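Local coordinates for protein dihydrofolate reductase (Schistosoma mansoni, PDB 3VCO) that reduces 7,8-dihydrofolate to tetrahydrofolate with NADPH, supplying the one-carbon carrier needed to make thymidylate, purines and glycine, at residues L23-A28 with R135-A140; V27-N32 with I150-I155; W33-G38 with T163-V168; A66-R71 with V128-G133. All blocks are in the same frame, centred on the assembly; numbering follows the deposited sequence.

In the fold
Interactions 1, 2 and 4 lie in the buried body of the domain and share one sheet. Strand 23-29 serves both interaction 1, where helix 134-142 packs over it, and interaction 2, where strand 148-156 runs alongside; interaction 4 pairs strand 64-70 with strand 125-130, the neighbour of strand 23-29 at its other edge. Parallel backbone bonding dominates interactions 2 and 4, whereas interaction 1 rests on apolar side chains and one tyrosine hydroxyl. Interaction 3 is partly buried and joins two loops by two direct backbone bonds and aromatic and aliphatic side-chain contacts. It meets interactions 1 and 2 where Gly36 N bonds Ala28 O, and interaction 2 also where Trp33 packs on His154.

Interaction 1: residues L23-A28 with R135-A140; sequences LNVVVA and RLYKEA
Tyr137 reaches from its helix to the strand with the phenol end leading, and OH donates a hydrogen bond to Val26 O at 2.7 Å. The hydroxyl stands 18° from the carbonyl plane, and the acceptor in turn lies at the edge of the tyrosine ring, near its plane. A tyrosine suits this place because its ring spans the apolar layer between helix and strand and brings a donor to the strand backbone. Val25 and Val27 both come obliquely to the same side of the ring: Val25 CG1 meets CD1 of Tyr137 at 3.6 Å, and Val27 CG2 lies 3.7 Å from CZ of the same ring, at the phenol end. Val27 turns CG2 anti to its backbone N, and this branch is the one that approaches the phenol. One helical turn on, Ala140 offers only a methyl, which lets the helix settle near the strand; its CB sits 4.1 Å from Leu23 CD1 and 4.2 Å from Val25 CG2. Phe165 adds a second aromatic ring beside Tyr137. Strand and helix run roughly antiparallel (143°), the helix laid on the parallel part of the mixed dihydrofolate reductase sheet; Ala28 and residues 135-139 probably belong to the NADP(+) site.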
loop_
_atom_site.group_PDB
_atom_site.type_symbol
_atom_site.label_atom_id
_atom_site.label_comp_id
_atom_site.label_asym_id
_atom_site.label_seq_id
_atom_site.Cartn_x
_atom_site.Cartn_y
_atom_site.Cartn_z
ATOM N N LEU A 23 5.926 8.770 3.159
ATOM C CA LEU A 23 4.864 7.791 3.329
ATOM C C LEU A 23 4.631 7.248 1.965
ATOM O O LEU A 23 4.394 8.011 1.033
ATOM C CB LEU A 23 3.594 8.430 3.867
ATOM C CG LEU A 23 3.535 8.923 5.278
ATOM C CD1 LEU A 23 2.132 9.458 5.525
ATOM C CD2 LEU A 23 3.882 7.765 6.237
ATOM N N ASN A 24 4.706 5.934 1.825
ATOM C CA ASN A 24 4.505 5.313 0.534
ATOM C C ASN A 24 3.089 4.762 0.529
ATOM O O ASN A 24 2.666 4.172 1.492
ATOM C CB ASN A 24 5.525 4.216 0.292
ATOM C CG ASN A 24 6.966 4.762 0.261
ATOM O OD1 ASN A 24 7.378 5.380 -0.701
ATOM N ND2 ASN A 24 7.703 4.532 1.322
ATOM N N VAL A 25 2.336 5.110 -0.499
ATOM C CA VAL A 25 0.990 4.646 -0.639
ATOM C C VAL A 25 1.007 3.631 -1.774
ATOM O O VAL A 25 1.544 3.913 -2.846
ATOM C CB VAL A 25 0.097 5.818 -0.992
ATOM C CG1 VAL A 25 -1.241 5.321 -1.420
ATOM C CG2 VAL A 25 -0.026 6.724 0.222
ATOM N N VAL A 26 0.425 2.455 -1.540
ATOM C CA VAL A 26 0.318 1.463 -2.624
ATOM C C VAL A 26 -1.181 1.214 -2.880
ATOM O O VAL A 26 -1.907 0.884 -1.958
ATOM C CB VAL A 26 0.980 0.125 -2.226
ATOM C CG1 VAL A 26 0.968 -0.889 -3.420
ATOM C CG2 VAL A 26 2.406 0.396 -1.769
ATOM N N VAL A 27 -1.603 1.352 -4.127
ATOM C CA VAL A 27 -3.020 1.263 -4.446
ATOM C C VAL A 27 -3.197 0.862 -5.914
ATOM O O VAL A 27 -2.323 1.161 -6.764
ATOM C CB VAL A 27 -3.661 2.654 -4.203
ATOM C CG1 VAL A 27 -3.011 3.700 -5.114
ATOM C CG2 VAL A 27 -5.185 2.629 -4.360
ATOM N N ALA A 28 -4.316 0.191 -6.210
ATOM C CA ALA A 28 -4.728 -0.116 -7.577
ATOM C C ALA A 28 -5.934 0.750 -7.862
ATOM O O ALA A 28 -6.850 0.837 -7.043
ATOM C CB ALA A 28 -5.095 -1.615 -7.741
ATOM N N ARG A 135 -9.782 5.140 4.384
ATOM C CA ARG A 135 -9.459 6.047 5.495
ATOM C C ARG A 135 -7.965 6.295 5.736
ATOM O O ARG A 135 -7.564 7.408 6.094
ATOM C CB ARG A 135 -10.107 5.589 6.785
ATOM C CG ARG A 135 -11.476 6.245 7.002
ATOM C CD ARG A 135 -12.272 5.519 8.082
ATOM N NE ARG A 135 -12.348 4.093 7.791
ATOM C CZ ARG A 135 -12.402 3.143 8.716
ATOM N NH1 ARG A 135 -12.405 3.466 10.006
ATOM N NH2 ARG A 135 -12.467 1.871 8.348
ATOM N N LEU A 136 -7.150 5.267 5.537
ATOM C CA LEU A 136 -5.691 5.416 5.698
ATOM C C LEU A 136 -5.079 6.170 4.544
ATOM O O LEU A 136 -4.187 7.004 4.727
ATOM C CB LEU A 136 -5.023 4.052 5.826
ATOM C CG LEU A 136 -5.235 3.265 7.132
ATOM C CD1 LEU A 136 -4.246 2.145 7.243
ATOM C CD2 LEU A 136 -5.136 4.158 8.368
ATOM N N TYR A 137 -5.522 5.848 3.327
ATOM C CA TYR A 137 -5.072 6.606 2.171
ATOM C C TYR A 137 -5.434 8.046 2.412
ATOM O O TYR A 137 -4.682 8.943 2.101
ATOM C CB TYR A 137 -5.824 6.173 0.922
ATOM C CG TYR A 137 -5.465 4.804 0.395
ATOM C CD1 TYR A 137 -4.160 4.348 0.430
ATOM C CD2 TYR A 137 -6.445 3.984 -0.203
ATOM C CE1 TYR A 137 -3.832 3.104 -0.101
ATOM C CE2 TYR A 137 -6.121 2.725 -0.723
ATOM C CZ TYR A 137 -4.810 2.295 -0.650
ATOM O OH TYR A 137 -4.470 1.060 -1.178
ATOM N N LYS A 138 -6.638 8.277 2.904
ATOM C CA LYS A 138 -7.080 9.666 3.014
ATOM C C LYS A 138 -6.185 10.405 4.016
ATOM O O LYS A 138 -5.664 11.477 3.727
ATOM C CB LYS A 138 -8.534 9.750 3.433
ATOM C CG LYS A 138 -9.047 11.194 3.524
ATOM C CD LYS A 138 -10.561 11.264 3.803
ATOM C CE LYS A 138 -11.099 12.706 3.764
ATOM N NZ LYS A 138 -10.686 13.498 4.968
ATOM N N GLU A 139 -5.984 9.807 5.185
ATOM C CA GLU A 139 -5.111 10.440 6.186
ATOM C C GLU A 139 -3.710 10.651 5.690
ATOM O O GLU A 139 -3.117 11.709 5.925
ATOM C CB GLU A 139 -5.090 9.647 7.486
ATOM C CG GLU A 139 -6.348 9.934 8.310
ATOM C CD GLU A 139 -6.548 8.928 9.397
ATOM O OE1 GLU A 139 -5.566 8.223 9.721
ATOM O OE2 GLU A 139 -7.684 8.842 9.922
ATOM N N ALA A 140 -3.173 9.648 4.998
ATOM C CA ALA A 140 -1.845 9.774 4.406
ATOM C C ALA A 140 -1.727 10.896 3.399
ATOM O O ALA A 140 -0.701 11.575 3.329
ATOM C CB ALA A 140 -1.427 8.421 3.752
#

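Interaction 2: residues V27-N32 with I150-I155; sequences VAVSEN and IYCTHI
Val27 to Val29 pair in parallel with Cys152 to His154, their strand axes 4.7 Å apart and at 29°, and four backbone hydrogen bonds alternate between them. Val27 N donates to Tyr151 O and Val27 O accepts from Thr153 N; Val29 repeats the pattern, its N bonding Thr153 O at 2.8 Å and its O accepting from Ile155 N. Beta-branched Val27, Val29 and Thr153 suit the extended backbone. On one face, Val29 CG2 packs 3.5 Å from Cys152 SG and 3.8 Å from His154 ND1. The thiol sulfur, swung anti to its backbone N (chi1 -176°), also lies over one face of the imidazole near its rim. These are inner strands of the dihydrofolate reductase sheet, strand 148-156 being flanked on its other edge by antiparallel strand 191-200. On the opposite face, the small Ala28 lets Ile155 CD1 pack 3.9 Å from its CB. Thr153 OG1 is hydrogen-bonded to Asp48, a probable substrate-binding residue, and accepts from a water that also donates to Val27 O. A second water, in the plane of the imidazole, joins His154 ND1 at 2.7 Å to Ser30 O, while His154 NE2 bonds Tyr198 OH.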
loop_
_atom_site.group_PDB
_atom_site.type_symbol
_atom_site.label_atom_id
_atom_site.label_comp_id
_atom_site.label_asym_id
_atom_site.label_seq_id
_atom_site.Cartn_x
_atom_site.Cartn_y
_atom_site.Cartn_z
ATOM N N VAL A 27 -1.603 1.352 -4.127
ATOM C CA VAL A 27 -3.020 1.263 -4.446
ATOM C C VAL A 27 -3.197 0.862 -5.914
ATOM O O VAL A 27 -2.323 1.161 -6.764
ATOM C CB VAL A 27 -3.661 2.654 -4.203
ATOM C CG1 VAL A 27 -3.011 3.700 -5.114
ATOM C CG2 VAL A 27 -5.185 2.629 -4.360
ATOM N N ALA A 28 -4.316 0.191 -6.210
ATOM C CA ALA A 28 -4.728 -0.116 -7.577
ATOM C C ALA A 28 -5.934 0.750 -7.862
ATOM O O ALA A 28 -6.850 0.837 -7.043
ATOM C CB ALA A 28 -5.095 -1.615 -7.741
ATOM N N VAL A 29 -5.949 1.429 -9.005
ATOM C CA VAL A 29 -7.068 2.318 -9.307
ATOM C C VAL A 29 -7.609 2.107 -10.727
ATOM O O VAL A 29 -6.850 1.792 -11.639
ATOM C CB VAL A 29 -6.722 3.804 -9.089
ATOM C CG1 VAL A 29 -6.279 4.028 -7.662
ATOM C CG2 VAL A 29 -5.640 4.307 -10.104
ATOM N N SER A 30 -8.919 2.218 -10.887
ATOM C CA SER A 30 -9.528 2.220 -12.208
ATOM C C SER A 30 -9.388 3.587 -12.929
ATOM O O SER A 30 -8.811 4.549 -12.402
ATOM C CB SER A 30 -11.020 1.880 -12.078
ATOM O OG SER A 30 -11.670 2.854 -11.286
ATOM N N GLU A 31 -9.951 3.659 -14.130
ATOM C CA GLU A 31 -9.930 4.864 -14.958
ATOM C C GLU A 31 -10.274 6.181 -14.270
ATOM O O GLU A 31 -9.704 7.220 -14.600
ATOM C CB GLU A 31 -10.816 4.677 -16.180
ATOM C CG GLU A 31 -12.285 4.342 -15.910
ATOM C CD GLU A 31 -12.561 2.855 -15.717
ATOM O OE1 GLU A 31 -11.595 2.046 -15.506
ATOM O OE2 GLU A 31 -13.759 2.513 -15.735
ATOM N N ASN A 32 -11.192 6.137 -13.313
ATOM C CA ASN A 32 -11.524 7.331 -12.538
ATOM C C ASN A 32 -11.007 7.366 -11.118
ATOM O O ASN A 32 -11.655 7.914 -10.234
ATOM C CB ASN A 32 -13.018 7.485 -12.496
ATOM C CG ASN A 32 -13.560 7.768 -13.833
ATOM O OD1 ASN A 32 -12.819 8.215 -14.715
ATOM N ND2 ASN A 32 -14.834 7.509 -14.022
ATOM N N ILE A 150 3.275 7.605 -4.372
ATOM C CA ILE A 150 2.221 6.640 -4.652
ATOM C C ILE A 150 2.720 5.631 -5.683
ATOM O O ILE A 150 3.091 6.002 -6.778
ATOM C CB ILE A 150 0.998 7.344 -5.317
ATOM C CG1 ILE A 150 0.400 8.397 -4.368
ATOM C CG2 ILE A 150 -0.045 6.311 -5.725
ATOM C CD1 ILE A 150 -0.620 9.364 -5.096
ATOM N N TYR A 151 2.656 4.364 -5.340
ATOM C CA TYR A 151 2.909 3.266 -6.265
ATOM C C TYR A 151 1.534 2.840 -6.722
ATOM O O TYR A 151 0.721 2.337 -5.939
ATOM C CB TYR A 151 3.545 2.117 -5.479
ATOM C CG TYR A 151 4.972 2.404 -5.087
ATOM C CD1 TYR A 151 6.030 1.998 -5.921
ATOM C CD2 TYR A 151 5.271 3.144 -3.927
ATOM C CE1 TYR A 151 7.356 2.255 -5.571
ATOM C CE2 TYR A 151 6.612 3.419 -3.575
ATOM C CZ TYR A 151 7.637 2.962 -4.411
ATOM O OH TYR A 151 8.937 3.233 -4.081
ATOM N N CYS A 152 1.266 3.047 -7.991
ATOM C CA CYS A 152 -0.075 2.924 -8.477
ATOM C C CYS A 152 -0.138 1.841 -9.570
ATOM O O CYS A 152 0.657 1.841 -10.512
ATOM C CB CYS A 152 -0.512 4.293 -9.064
ATOM S SG CYS A 152 -2.224 4.320 -9.603
ATOM N N THR A 153 -1.086 0.923 -9.431
ATOM C CA THR A 153 -1.476 0.095 -10.556
ATOM C C THR A 153 -2.725 0.685 -11.160
ATOM O O THR A 153 -3.778 0.669 -10.545
ATOM C CB THR A 153 -1.746 -1.318 -10.075
ATOM O OG1 THR A 153 -0.577 -1.725 -9.351
ATOM C CG2 THR A 153 -2.015 -2.249 -11.250
ATOM N N HIS A 154 -2.602 1.182 -12.377
ATOM C CA HIS A 154 -3.762 1.643 -13.159
ATOM C C HIS A 154 -4.422 0.484 -13.877
ATOM O O HIS A 154 -3.763 -0.280 -14.549
ATOM C CB HIS A 154 -3.318 2.659 -14.204
ATOM C CG HIS A 154 -2.777 3.933 -13.616
ATOM N ND1 HIS A 154 -3.582 4.981 -13.219
ATOM C CD2 HIS A 154 -1.505 4.343 -13.412
ATOM C CE1 HIS A 154 -2.831 5.964 -12.756
ATOM N NE2 HIS A 154 -1.568 5.595 -12.840
ATOM N N ILE A 155 -5.736 0.382 -13.779
ATOM C CA ILE A 155 -6.439 -0.742 -14.364
ATOM C C ILE A 155 -7.559 -0.234 -15.249
ATOM O O ILE A 155 -8.132 0.801 -14.949
ATOM C CB ILE A 155 -7.038 -1.580 -13.243
ATOM C CG1 ILE A 155 -5.911 -2.185 -12.403
ATOM C CG2 ILE A 155 -7.942 -2.663 -13.803
ATOM C CD1 ILE A 155 -6.405 -2.914 -11.133
HETATM O O HOH W 1 -0.165 -1.021 -6.867
HETATM O O HOH W 2 -6.267 4.894 -13.639
#

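Interaction 3: residues W33-G38 with T163-V168; sequences WGIGKG and TYFPKV
Two loops without regular secondary structure are stitched together by a single beta-like bridge centred on Gly34 and Tyr164, whose CA atoms are 4.3 Å apart. On one flank Phe165 N donates to Trp33 O at 2.9 Å in a fairly straight bond, and on the other Ile35 N donates a hydrogen bond to Thr163 O at 2.8 Å. Glycine at position 34 presents bare backbone to Tyr164, whose ring passes obliquely by it with CD1 3.6 Å from Gly34 N. Away from the tyrosine, Trp33 and Phe165 lie side by side with ring planes at 43°, the indole edge presenting CE3 to CD2 of the phenyl ring. Stacking on Trp170 and a meeting with His154 hold the indole further. Ile35 sends CG1 to the edge of the Phe165 ring, and its CD1 packs 3.8 Å from Thr163 CG2; a branched aliphatic chain can fill both places. At the exposed end the Lys37 chain crosses Thr163 at about a right angle, with CE 3.5 Å from OG1, a contact made by the methylene carbon. Directional backbone bonds therefore set the alignment of the loops while aromatic and aliphatic groups pack around them, and the bonds fix the backbone of residues 34-35 within the run 34-38, which probably belongs to the NADP(+) site.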
loop_
_atom_site.group_PDB
_atom_site.type_symbol
_atom_site.label_atom_id
_atom_site.label_comp_id
_atom_site.label_asym_id
_atom_site.label_seq_id
_atom_site.Cartn_x
_atom_site.Cartn_y
_atom_site.Cartn_z
ATOM N N TRP A 33 -9.818 6.821 -10.926
ATOM C CA TRP A 33 -9.292 6.483 -9.608
ATOM C C TRP A 33 -10.360 5.939 -8.622
ATOM O O TRP A 33 -10.382 6.320 -7.451
ATOM C CB TRP A 33 -8.441 7.633 -9.009
ATOM C CG TRP A 33 -7.119 7.932 -9.755
ATOM C CD1 TRP A 33 -6.971 8.300 -11.087
ATOM C CD2 TRP A 33 -5.788 7.934 -9.203
ATOM N NE1 TRP A 33 -5.641 8.506 -11.377
ATOM C CE2 TRP A 33 -4.895 8.284 -10.237
ATOM C CE3 TRP A 33 -5.264 7.665 -7.934
ATOM C CZ2 TRP A 33 -3.505 8.375 -10.031
ATOM C CZ3 TRP A 33 -3.873 7.747 -7.745
ATOM C CH2 TRP A 33 -3.026 8.093 -8.790
ATOM N N GLY A 34 -11.241 5.059 -9.112
ATOM C CA GLY A 34 -11.943 4.120 -8.243
ATOM C C GLY A 34 -10.929 3.123 -7.639
ATOM O O GLY A 34 -9.997 2.675 -8.316
ATOM N N ILE A 35 -11.082 2.782 -6.367
ATOM C CA ILE A 35 -10.101 1.893 -5.706
ATOM C C ILE A 35 -10.282 0.403 -6.098
ATOM O O ILE A 35 -11.382 -0.144 -5.972
ATOM C CB ILE A 35 -10.128 2.031 -4.154
ATOM C CG1 ILE A 35 -9.784 3.452 -3.729
ATOM C CG2 ILE A 35 -9.161 1.041 -3.503
ATOM C CD1 ILE A 35 -9.840 3.667 -2.243
ATOM N N GLY A 36 -9.188 -0.220 -6.561
ATOM C CA GLY A 36 -9.151 -1.623 -6.933
ATOM C C GLY A 36 -9.215 -2.565 -5.742
ATOM O O GLY A 36 -8.174 -3.024 -5.234
ATOM N N LYS A 37 -10.446 -2.836 -5.292
ATOM C CA LYS A 37 -10.717 -3.721 -4.169
ATOM C C LYS A 37 -12.048 -4.439 -4.422
ATOM O O LYS A 37 -12.769 -4.113 -5.373
ATOM C CB LYS A 37 -10.800 -2.909 -2.877
ATOM C CG LYS A 37 -12.132 -2.200 -2.727
ATOM C CD LYS A 37 -12.225 -1.418 -1.449
ATOM C CE LYS A 37 -13.589 -0.803 -1.307
ATOM N NZ LYS A 37 -14.598 -1.745 -0.759
ATOM N N GLY A 38 -12.381 -5.405 -3.570
ATOM C CA GLY A 38 -13.555 -6.231 -3.777
ATOM C C GLY A 38 -13.246 -7.418 -4.680
ATOM O O GLY A 38 -12.330 -7.356 -5.517
ATOM N N THR A 163 -15.765 2.560 -4.814
ATOM C CA THR A 163 -15.211 3.342 -3.701
ATOM C C THR A 163 -14.115 4.144 -4.365
ATOM O O THR A 163 -13.459 3.624 -5.261
ATOM C CB THR A 163 -14.613 2.426 -2.562
ATOM O OG1 THR A 163 -15.673 1.946 -1.716
ATOM C CG2 THR A 163 -13.594 3.166 -1.699
ATOM N N TYR A 164 -13.917 5.399 -3.968
ATOM C CA TYR A 164 -12.915 6.230 -4.644
ATOM C C TYR A 164 -11.700 6.559 -3.845
ATOM O O TYR A 164 -11.759 6.732 -2.644
ATOM C CB TYR A 164 -13.526 7.495 -5.251
ATOM C CG TYR A 164 -14.392 7.149 -6.453
ATOM C CD1 TYR A 164 -13.862 7.165 -7.751
ATOM C CD2 TYR A 164 -15.725 6.781 -6.298
ATOM C CE1 TYR A 164 -14.635 6.822 -8.861
ATOM C CE2 TYR A 164 -16.516 6.436 -7.411
ATOM C CZ TYR A 164 -15.956 6.457 -8.679
ATOM O OH TYR A 164 -16.719 6.128 -9.775
ATOM N N PHE A 165 -10.582 6.626 -4.544
ATOM C CA PHE A 165 -9.352 7.132 -3.986
ATOM C C PHE A 165 -9.529 8.607 -3.631
ATOM O O PHE A 165 -10.278 9.333 -4.276
ATOM C CB PHE A 165 -8.227 6.936 -4.990
ATOM C CG PHE A 165 -6.850 7.053 -4.393
ATOM C CD1 PHE A 165 -6.382 6.094 -3.494
ATOM C CD2 PHE A 165 -6.026 8.137 -4.717
ATOM C CE1 PHE A 165 -5.090 6.200 -2.938
ATOM C CE2 PHE A 165 -4.748 8.251 -4.154
ATOM C CZ PHE A 165 -4.299 7.304 -3.252
ATOM N N PRO A 166 -8.864 9.048 -2.556
ATOM C CA PRO A 166 -8.944 10.447 -2.098
ATOM C C PRO A 166 -8.528 11.378 -3.219
ATOM O O PRO A 166 -7.838 10.933 -4.117
ATOM C CB PRO A 166 -7.932 10.495 -0.941
ATOM C CG PRO A 166 -7.951 9.121 -0.390
ATOM C CD PRO A 166 -8.205 8.171 -1.571
ATOM N N LYS A 167 -8.987 12.627 -3.209
ATOM C CA LYS A 167 -8.600 13.571 -4.255
ATOM C C LYS A 167 -7.087 13.805 -4.284
ATOM O O LYS A 167 -6.446 13.979 -3.249
ATOM C CB LYS A 167 -9.332 14.912 -4.112
ATOM C CG LYS A 167 -10.822 14.805 -3.818
ATOM C CD LYS A 167 -11.552 13.880 -4.786
ATOM C CE LYS A 167 -13.062 14.010 -4.577
ATOM N NZ LYS A 167 -13.421 14.048 -3.123
ATOM N N VAL A 168 -6.522 13.767 -5.485
ATOM C CA VAL A 168 -5.118 14.094 -5.716
ATOM C C VAL A 168 -5.164 14.965 -6.968
ATOM O O VAL A 168 -6.036 14.751 -7.825
ATOM C CB VAL A 168 -4.293 12.841 -6.072
ATOM C CG1 VAL A 168 -2.823 13.181 -6.105
ATOM C CG2 VAL A 168 -4.547 11.719 -5.091
HETATM O O HOH W 3 -13.549 0.198 -4.962
#

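Interaction 4: residues A66-R71 with V128-G133; sequences AVVMGR and VFIIGG
Val68 sits at the middle of the pairing, bonded through both its backbone polar atoms: its N donates to Phe129 O at 2.7 Å and its O accepts from Ile131 N at 2.9 Å. Before it, Phe129 N bonds Ala66 O; after it, Gly70 N donates to Gly132 O. The side chain of Val68 touches two neighbours, with CB 3.6 Å from Ile130 CD1 and CG2 4.0 Å from Val128 CG1. Beta-branched Val68 and Val128 suit the extended pairing and present short methyls, while the longer Ile130 bends at chi2 (-62°), which brings its terminal methyl back against Val68.

On the other face Met69 and Ile131 run side by side, and the pair is tight, CB of Met69 meeting CG1 of Ile131 at 3.5 Å. The other branch of Ile131, CG2, leans 4.2 Å from Val67 CG1. Phe129 turns its ring edge to Ala66 O, which lies in the ring plane.

Gly132 has backbone angles (phi 132°) that would press a side chain against the preceding carbonyl oxygen, so glycine suits the turn. Gly70 and Gly133 are the N-cap residues of helices 71-76 and 134-142, and Gly133, with Gly132 and Arg71, belongs to the probable NADP(+) site. Leu109, Ala112 and Leu116 of helix 109-116 cover the face of Ala66, Val68, Val128 and Ile130, helix 46-57 packs on Val67, Phe129 and Ile131, and strand 88-92 bonds the far edge of strand 64-70.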
loop_
_atom_site.group_PDB
_atom_site.type_symbol
_atom_site.label_atom_id
_atom_site.label_comp_id
_atom_site.label_asym_id
_atom_site.label_seq_id
_atom_site.Cartn_x
_atom_site.Cartn_y
_atom_site.Cartn_z
ATOM N N ALA A 66 7.691 -1.632 6.612
ATOM C CA ALA A 66 6.399 -1.805 7.293
ATOM C C ALA A 66 5.266 -1.672 6.276
ATOM O O ALA A 66 5.349 -0.849 5.357
ATOM C CB ALA A 66 6.222 -0.770 8.427
ATOM N N VAL A 67 4.262 -2.541 6.373
ATOM C CA VAL A 67 3.042 -2.364 5.586
ATOM C C VAL A 67 1.919 -2.113 6.588
ATOM O O VAL A 67 1.721 -2.894 7.515
ATOM C CB VAL A 67 2.684 -3.569 4.722
ATOM C CG1 VAL A 67 3.702 -3.688 3.545
ATOM C CG2 VAL A 67 2.690 -4.877 5.573
ATOM N N VAL A 68 1.259 -0.970 6.415
ATOM C CA VAL A 68 0.254 -0.515 7.332
ATOM C C VAL A 68 -1.068 -0.548 6.577
ATOM O O VAL A 68 -1.121 -0.133 5.416
ATOM C CB VAL A 68 0.582 0.912 7.846
ATOM C CG1 VAL A 68 -0.450 1.335 8.904
ATOM C CG2 VAL A 68 2.050 0.990 8.426
ATOM N N MET A 69 -2.119 -1.066 7.215
ATOM C CA MET A 69 -3.384 -1.258 6.517
ATOM C C MET A 69 -4.535 -1.265 7.527
ATOM O O MET A 69 -4.301 -1.527 8.700
ATOM C CB MET A 69 -3.356 -2.605 5.782
ATOM C CG MET A 69 -3.415 -3.786 6.756
ATOM S SD MET A 69 -2.974 -5.362 6.028
ATOM C CE MET A 69 -1.277 -5.341 6.588
ATOM N N GLY A 70 -5.769 -1.001 7.050
ATOM C CA GLY A 70 -6.981 -1.165 7.862
ATOM C C GLY A 70 -7.345 -2.634 7.997
ATOM O O GLY A 70 -6.778 -3.503 7.309
ATOM N N ARG A 71 -8.325 -2.920 8.853
ATOM C CA ARG A 71 -8.806 -4.287 9.075
ATOM C C ARG A 71 -9.427 -4.950 7.862
ATOM O O ARG A 71 -9.202 -6.154 7.605
ATOM C CB ARG A 71 -9.801 -4.326 10.246
ATOM C CG ARG A 71 -10.400 -5.727 10.471
ATOM C CD ARG A 71 -11.113 -5.923 11.822
ATOM N NE ARG A 71 -11.445 -7.352 11.982
ATOM C CZ ARG A 71 -12.020 -7.891 13.049
ATOM N NH1 ARG A 71 -12.371 -7.130 14.069
ATOM N NH2 ARG A 71 -12.268 -9.198 13.086
ATOM N N VAL A 128 7.976 2.762 4.940
ATOM C CA VAL A 128 6.624 2.549 5.417
ATOM C C VAL A 128 5.690 2.613 4.211
ATOM O O VAL A 128 5.734 3.585 3.443
ATOM C CB VAL A 128 6.241 3.636 6.441
ATOM C CG1 VAL A 128 4.798 3.490 6.885
ATOM C CG2 VAL A 128 7.185 3.545 7.651
ATOM N N PHE A 129 4.891 1.559 4.023
ATOM C CA PHE A 129 3.892 1.536 2.942
ATOM C C PHE A 129 2.507 1.485 3.580
ATOM O O PHE A 129 2.289 0.674 4.475
ATOM C CB PHE A 129 4.128 0.330 2.019
ATOM C CG PHE A 129 5.487 0.377 1.317
ATOM C CD1 PHE A 129 5.601 0.870 0.032
ATOM C CD2 PHE A 129 6.653 0.030 2.004
ATOM C CE1 PHE A 129 6.824 0.977 -0.579
ATOM C CE2 PHE A 129 7.901 0.127 1.403
ATOM C CZ PHE A 129 8.009 0.623 0.114
ATOM N N ILE A 130 1.596 2.339 3.107
ATOM C CA ILE A 130 0.196 2.279 3.459
ATOM C C ILE A 130 -0.529 1.558 2.306
ATOM O O ILE A 130 -0.556 2.058 1.173
ATOM C CB ILE A 130 -0.385 3.697 3.573
ATOM C CG1 ILE A 130 0.390 4.528 4.603
ATOM C CG2 ILE A 130 -1.892 3.661 3.887
ATOM C CD1 ILE A 130 0.330 3.982 5.987
ATOM N N ILE A 131 -1.118 0.397 2.591
ATOM C CA ILE A 131 -1.610 -0.455 1.515
ATOM C C ILE A 131 -3.114 -0.459 1.437
ATOM O O ILE A 131 -3.734 -1.237 0.716
ATOM C CB ILE A 131 -1.035 -1.866 1.592
ATOM C CG1 ILE A 131 -1.559 -2.594 2.819
ATOM C CG2 ILE A 131 0.543 -1.771 1.592
ATOM C CD1 ILE A 131 -1.264 -4.049 2.795
ATOM N N GLY A 132 -3.710 0.418 2.202
ATOM C CA GLY A 132 -5.120 0.547 2.027
ATOM C C GLY A 132 -5.889 0.522 3.272
ATOM O O GLY A 132 -5.361 0.272 4.364
ATOM N N GLY A 133 -7.184 0.638 3.006
ATOM C CA GLY A 133 -8.059 1.494 3.728
ATOM C C GLY A 133 -8.188 2.780 2.938
ATOM O O GLY A 133 -7.235 3.528 2.794
#